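Local coordinates for Lmo0135 protein (Listeria monocytogenes EGD-e, PDB 5ISU) that probably binds peptides outside the cell as the substrate-binding component of an ABC transporter, delivering them for uptake across the membrane, at residues N256-Q267 with N390-I401. Sequence-based numbering, arbitrary orientation.
Sequences NRLSYATFNENQ and NADYSIALNGYI
L258, Y260 and T262 pair with Y400, N398 and A396 as the hydrogen-bonded pairs of an antiparallel ladder; the axes of strands 256-263 and 395-400 approach to 4.7 Å, with 153° between their N-to-C directions. Past a last backbone bond, N264 N to S394 O, side-chain amides carry most of the contact. N264 holds ND2 over the centre of the Y393 ring, 3.2 Å above its plane, and the same nitrogen donates to Y393 O and, 3.0 Å away, to N390 O. N266 ND2, also bonded to R388 O, reaches N390 O from the opposite face of that carbonyl. N264 OD1 accepts from N266 N, an Asx turn within the type I turn N264-Q267, and from N423. Q267 NE2 donates to A391 O, and its OE1 accepts from S394 OG at 2.8 Å. On the ladder, Y260 and Y400 both place CG between backbone N and carbonyl carbon, which brings their rings together obliquely, planes at 48°, while L258 CD2 packs 3.7 Å from Y400 CZ. F305 O takes Y400 OH. Helix 273-281 packs on F263, and the paired strands lie between strands 462-475 and 341-347 in the mixed sheet of this family 5 solute-binding protein.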
loop_
_atom_site.group_PDB
_atom_site.type_symbol
_atom_site.label_atom_id
_atom_site.label_comp_id
_atom_site.label_asym_id
_atom_site.label_seq_id
_atom_site.Cartn_x
_atom_site.Cartn_y
_atom_site.Cartn_z
ATOM N N ASN A 256 -1.194 1.746 7.101
ATOM C CA ASN A 256 -0.757 0.355 6.939
ATOM C C ASN A 256 0.646 0.286 6.351
ATOM O O ASN A 256 0.975 -0.630 5.609
ATOM C CB ASN A 256 -1.750 -0.457 6.105
ATOM C CG ASN A 256 -3.098 -0.608 6.778
ATOM O OD1 ASN A 256 -3.228 -0.503 7.987
ATOM N ND2 ASN A 256 -4.098 -0.886 5.992
ATOM N N ARG A 257 1.466 1.278 6.678
ATOM C CA ARG A 257 2.823 1.304 6.200
ATOM C C ARG A 257 3.788 0.888 7.306
ATOM O O ARG A 257 3.677 1.360 8.442
ATOM C CB ARG A 257 3.194 2.693 5.707
ATOM C CG ARG A 257 4.635 2.800 5.228
ATOM C CD ARG A 257 4.938 4.161 4.638
ATOM N NE ARG A 257 6.325 4.263 4.145
ATOM C CZ ARG A 257 7.395 4.550 4.895
ATOM N NH1 ARG A 257 8.600 4.628 4.324
ATOM N NH2 ARG A 257 7.289 4.752 6.210
ATOM N N LEU A 258 4.694 -0.028 6.976
ATOM C CA LEU A 258 5.769 -0.388 7.871
ATOM C C LEU A 258 7.023 0.382 7.429
ATOM O O LEU A 258 7.385 0.359 6.265
ATOM C CB LEU A 258 6.084 -1.891 7.832
ATOM C CG LEU A 258 7.398 -2.242 8.547
ATOM C CD1 LEU A 258 7.324 -2.005 10.054
ATOM C CD2 LEU A 258 7.863 -3.662 8.260
ATOM N N SER A 259 7.652 1.075 8.365
ATOM C CA SER A 259 8.933 1.760 8.152
ATOM C C SER A 259 9.931 0.800 8.773
ATOM O O SER A 259 9.725 0.369 9.919
ATOM C CB SER A 259 8.965 3.085 8.898
ATOM O OG SER A 259 10.258 3.679 8.859
ATOM N N TYR A 260 10.971 0.424 8.023
ATOM C CA TYR A 260 11.953 -0.519 8.524
ATOM C C TYR A 260 13.338 -0.338 7.941
ATOM O O TYR A 260 13.522 0.362 6.961
ATOM C CB TYR A 260 11.483 -1.938 8.232
ATOM C CG TYR A 260 11.470 -2.332 6.777
ATOM C CD1 TYR A 260 10.495 -1.852 5.913
ATOM C CD2 TYR A 260 12.424 -3.183 6.263
ATOM C CE1 TYR A 260 10.471 -2.202 4.578
ATOM C CE2 TYR A 260 12.406 -3.571 4.923
ATOM C CZ TYR A 260 11.429 -3.075 4.084
ATOM O OH TYR A 260 11.406 -3.436 2.758
ATOM N N ALA A 261 14.310 -0.987 8.573
ATOM C CA ALA A 261 15.685 -1.015 8.102
ATOM C C ALA A 261 16.008 -2.443 7.682
ATOM O O ALA A 261 15.616 -3.373 8.346
ATOM C CB ALA A 261 16.614 -0.579 9.202
ATOM N N THR A 262 16.719 -2.605 6.576
ATOM C CA THR A 262 17.123 -3.920 6.079
ATOM C C THR A 262 18.599 -4.113 6.340
ATOM O O THR A 262 19.348 -3.162 6.261
ATOM C CB THR A 262 17.007 -3.995 4.550
ATOM O OG1 THR A 262 17.986 -3.124 3.965
ATOM C CG2 THR A 262 15.637 -3.587 4.062
ATOM N N PHE A 263 19.029 -5.341 6.611
ATOM C CA PHE A 263 20.468 -5.640 6.796
ATOM C C PHE A 263 20.903 -6.420 5.565
ATOM O O PHE A 263 20.385 -7.509 5.322
ATOM C CB PHE A 263 20.732 -6.438 8.069
ATOM C CG PHE A 263 20.330 -5.716 9.338
ATOM C CD1 PHE A 263 21.006 -4.580 9.746
ATOM C CD2 PHE A 263 19.325 -6.216 10.153
ATOM C CE1 PHE A 263 20.647 -3.920 10.910
ATOM C CE2 PHE A 263 18.971 -5.568 11.326
ATOM C CZ PHE A 263 19.635 -4.418 11.702
ATOM N N ASN A 264 21.820 -5.848 4.776
ATOM C CA ASN A 264 22.263 -6.477 3.514
ATOM C C ASN A 264 23.203 -7.659 3.732
ATOM O O ASN A 264 24.411 -7.475 3.914
ATOM C CB ASN A 264 22.954 -5.447 2.615
ATOM C CG ASN A 264 23.151 -5.942 1.181
ATOM O OD1 ASN A 264 22.922 -7.110 0.870
ATOM N ND2 ASN A 264 23.551 -5.039 0.295
ATOM N N GLU A 265 22.660 -8.872 3.667
ATOM C CA GLU A 265 23.474 -10.071 3.861
ATOM C C GLU A 265 24.491 -10.362 2.738
ATOM O O GLU A 265 25.244 -11.322 2.842
ATOM C CB GLU A 265 22.600 -11.287 4.158
ATOM C CG GLU A 265 21.788 -11.089 5.427
ATOM C CD GLU A 265 21.027 -12.324 5.878
ATOM O OE1 GLU A 265 21.460 -13.455 5.577
ATOM O OE2 GLU A 265 20.009 -12.155 6.592
ATOM N N ASN A 266 24.498 -9.562 1.669
ATOM C CA ASN A 266 25.539 -9.711 0.633
ATOM C C ASN A 266 26.892 -9.207 1.188
ATOM O O ASN A 266 27.948 -9.585 0.677
ATOM C CB ASN A 266 25.178 -9.002 -0.679
ATOM C CG ASN A 266 24.086 -9.723 -1.461
ATOM O OD1 ASN A 266 23.770 -10.892 -1.194
ATOM N ND2 ASN A 266 23.526 -9.036 -2.459
ATOM N N GLN A 267 26.852 -8.347 2.217
ATOM C CA GLN A 267 28.077 -7.909 2.888
ATOM C C GLN A 267 28.395 -9.030 3.871
ATOM O O GLN A 267 27.562 -9.363 4.699
ATOM C CB GLN A 267 27.916 -6.571 3.628
ATOM C CG GLN A 267 27.752 -5.365 2.708
ATOM C CD GLN A 267 28.071 -4.043 3.399
ATOM O OE1 GLN A 267 28.183 -3.976 4.623
ATOM N NE2 GLN A 267 28.230 -2.984 2.609
ATOM N N ASN A 390 23.893 -6.437 -5.399
ATOM C CA ASN A 390 24.575 -5.272 -4.817
ATOM C C ASN A 390 24.930 -5.442 -3.340
ATOM O O ASN A 390 24.106 -5.882 -2.535
ATOM C CB ASN A 390 23.717 -4.017 -5.025
ATOM C CG ASN A 390 24.450 -2.728 -4.661
ATOM O OD1 ASN A 390 24.814 -2.505 -3.498
ATOM N ND2 ASN A 390 24.626 -1.848 -5.647
ATOM N N ALA A 391 26.172 -5.078 -3.009
ATOM C CA ALA A 391 26.707 -5.141 -1.642
ATOM C C ALA A 391 27.331 -3.800 -1.214
ATOM O O ALA A 391 28.210 -3.767 -0.345
ATOM C CB ALA A 391 27.736 -6.257 -1.532
ATOM N N ASP A 392 26.884 -2.702 -1.824
ATOM C CA ASP A 392 27.381 -1.371 -1.459
ATOM C C ASP A 392 26.800 -0.922 -0.131
ATOM O O ASP A 392 27.503 -0.351 0.697
ATOM C CB ASP A 392 27.006 -0.331 -2.515
ATOM C CG ASP A 392 27.626 -0.609 -3.864
ATOM O OD1 ASP A 392 28.545 -1.460 -3.971
ATOM O OD2 ASP A 392 27.194 0.053 -4.825
ATOM N N TYR A 393 25.514 -1.196 0.064
ATOM C CA TYR A 393 24.813 -0.777 1.276
ATOM C C TYR A 393 24.856 -1.841 2.362
ATOM O O TYR A 393 24.667 -3.019 2.098
ATOM C CB TYR A 393 23.346 -0.394 0.963
ATOM C CG TYR A 393 22.417 -1.530 0.490
ATOM C CD1 TYR A 393 22.368 -1.907 -0.856
ATOM C CD2 TYR A 393 21.554 -2.175 1.377
ATOM C CE1 TYR A 393 21.522 -2.914 -1.299
ATOM C CE2 TYR A 393 20.694 -3.177 0.941
ATOM C CZ TYR A 393 20.692 -3.547 -0.402
ATOM O OH TYR A 393 19.856 -4.543 -0.863
ATOM N N SER A 394 25.128 -1.414 3.586
ATOM C CA SER A 394 25.104 -2.322 4.720
ATOM C C SER A 394 23.658 -2.329 5.196
ATOM O O SER A 394 23.086 -3.371 5.511
ATOM C CB SER A 394 26.020 -1.829 5.840
ATOM O OG SER A 394 27.280 -1.432 5.329
ATOM N N ILE A 395 23.072 -1.140 5.227
ATOM C CA ILE A 395 21.700 -0.953 5.682
ATOM C C ILE A 395 20.976 -0.020 4.726
ATOM O O ILE A 395 21.575 0.932 4.201
ATOM C CB ILE A 395 21.677 -0.316 7.092
ATOM C CG1 ILE A 395 22.433 -1.203 8.089
ATOM C CG2 ILE A 395 20.240 -0.072 7.560
ATOM C CD1 ILE A 395 22.606 -0.581 9.457
ATOM N N ALA A 396 19.699 -0.313 4.489
ATOM C CA ALA A 396 18.840 0.512 3.660
ATOM C C ALA A 396 17.502 0.749 4.384
ATOM O O ALA A 396 16.895 -0.179 4.920
ATOM C CB ALA A 396 18.612 -0.142 2.319
ATOM N N LEU A 397 17.075 2.000 4.426
ATOM C CA LEU A 397 15.806 2.352 5.039
ATOM C C LEU A 397 14.741 2.216 3.980
ATOM O O LEU A 397 14.917 2.688 2.859
ATOM C CB LEU A 397 15.834 3.775 5.581
ATOM C CG LEU A 397 16.939 3.994 6.603
ATOM C CD1 LEU A 397 16.960 5.439 7.057
ATOM C CD2 LEU A 397 16.770 3.044 7.788
ATOM N N ASN A 398 13.632 1.575 4.328
ATOM C CA ASN A 398 12.572 1.385 3.355
ATOM C C ASN A 398 11.216 1.327 4.039
ATOM O O ASN A 398 11.100 1.473 5.271
ATOM C CB ASN A 398 12.845 0.085 2.592
ATOM C CG ASN A 398 12.479 0.173 1.120
ATOM O OD1 ASN A 398 11.609 0.954 0.696
ATOM N ND2 ASN A 398 13.170 -0.620 0.323
ATOM N N GLY A 399 10.190 1.111 3.229
ATOM C CA GLY A 399 8.838 0.993 3.744
ATOM C C GLY A 399 7.933 0.310 2.767
ATOM O O GLY A 399 8.253 0.223 1.601
ATOM N N TYR A 400 6.829 -0.235 3.258
ATOM C CA TYR A 400 5.842 -0.853 2.389
ATOM C C TYR A 400 4.432 -0.864 2.941
ATOM O O TYR A 400 4.215 -0.812 4.149
ATOM C CB TYR A 400 6.233 -2.279 1.980
ATOM C CG TYR A 400 6.586 -3.291 3.094
ATOM C CD1 TYR A 400 5.685 -3.644 4.108
ATOM C CD2 TYR A 400 7.791 -3.967 3.056
ATOM C CE1 TYR A 400 6.027 -4.583 5.087
ATOM C CE2 TYR A 400 8.128 -4.908 4.017
ATOM C CZ TYR A 400 7.247 -5.221 5.017
ATOM O OH TYR A 400 7.637 -6.171 5.929
ATOM N N ILE A 401 3.486 -0.935 2.012
ATOM C CA ILE A 401 2.059 -1.041 2.277
ATOM C C ILE A 401 1.670 -2.276 1.452
ATOM O O ILE A 401 1.479 -2.174 0.231
ATOM C CB ILE A 401 1.324 0.214 1.784
ATOM C CG1 ILE A 401 1.910 1.478 2.445
ATOM C CG2 ILE A 401 -0.169 0.093 2.047
ATOM C CD1 ILE A 401 1.437 2.777 1.817
HETATM O O HOH W 1 10.032 -1.990 0.887
HETATM O O HOH W 2 29.716 -0.772 3.442
#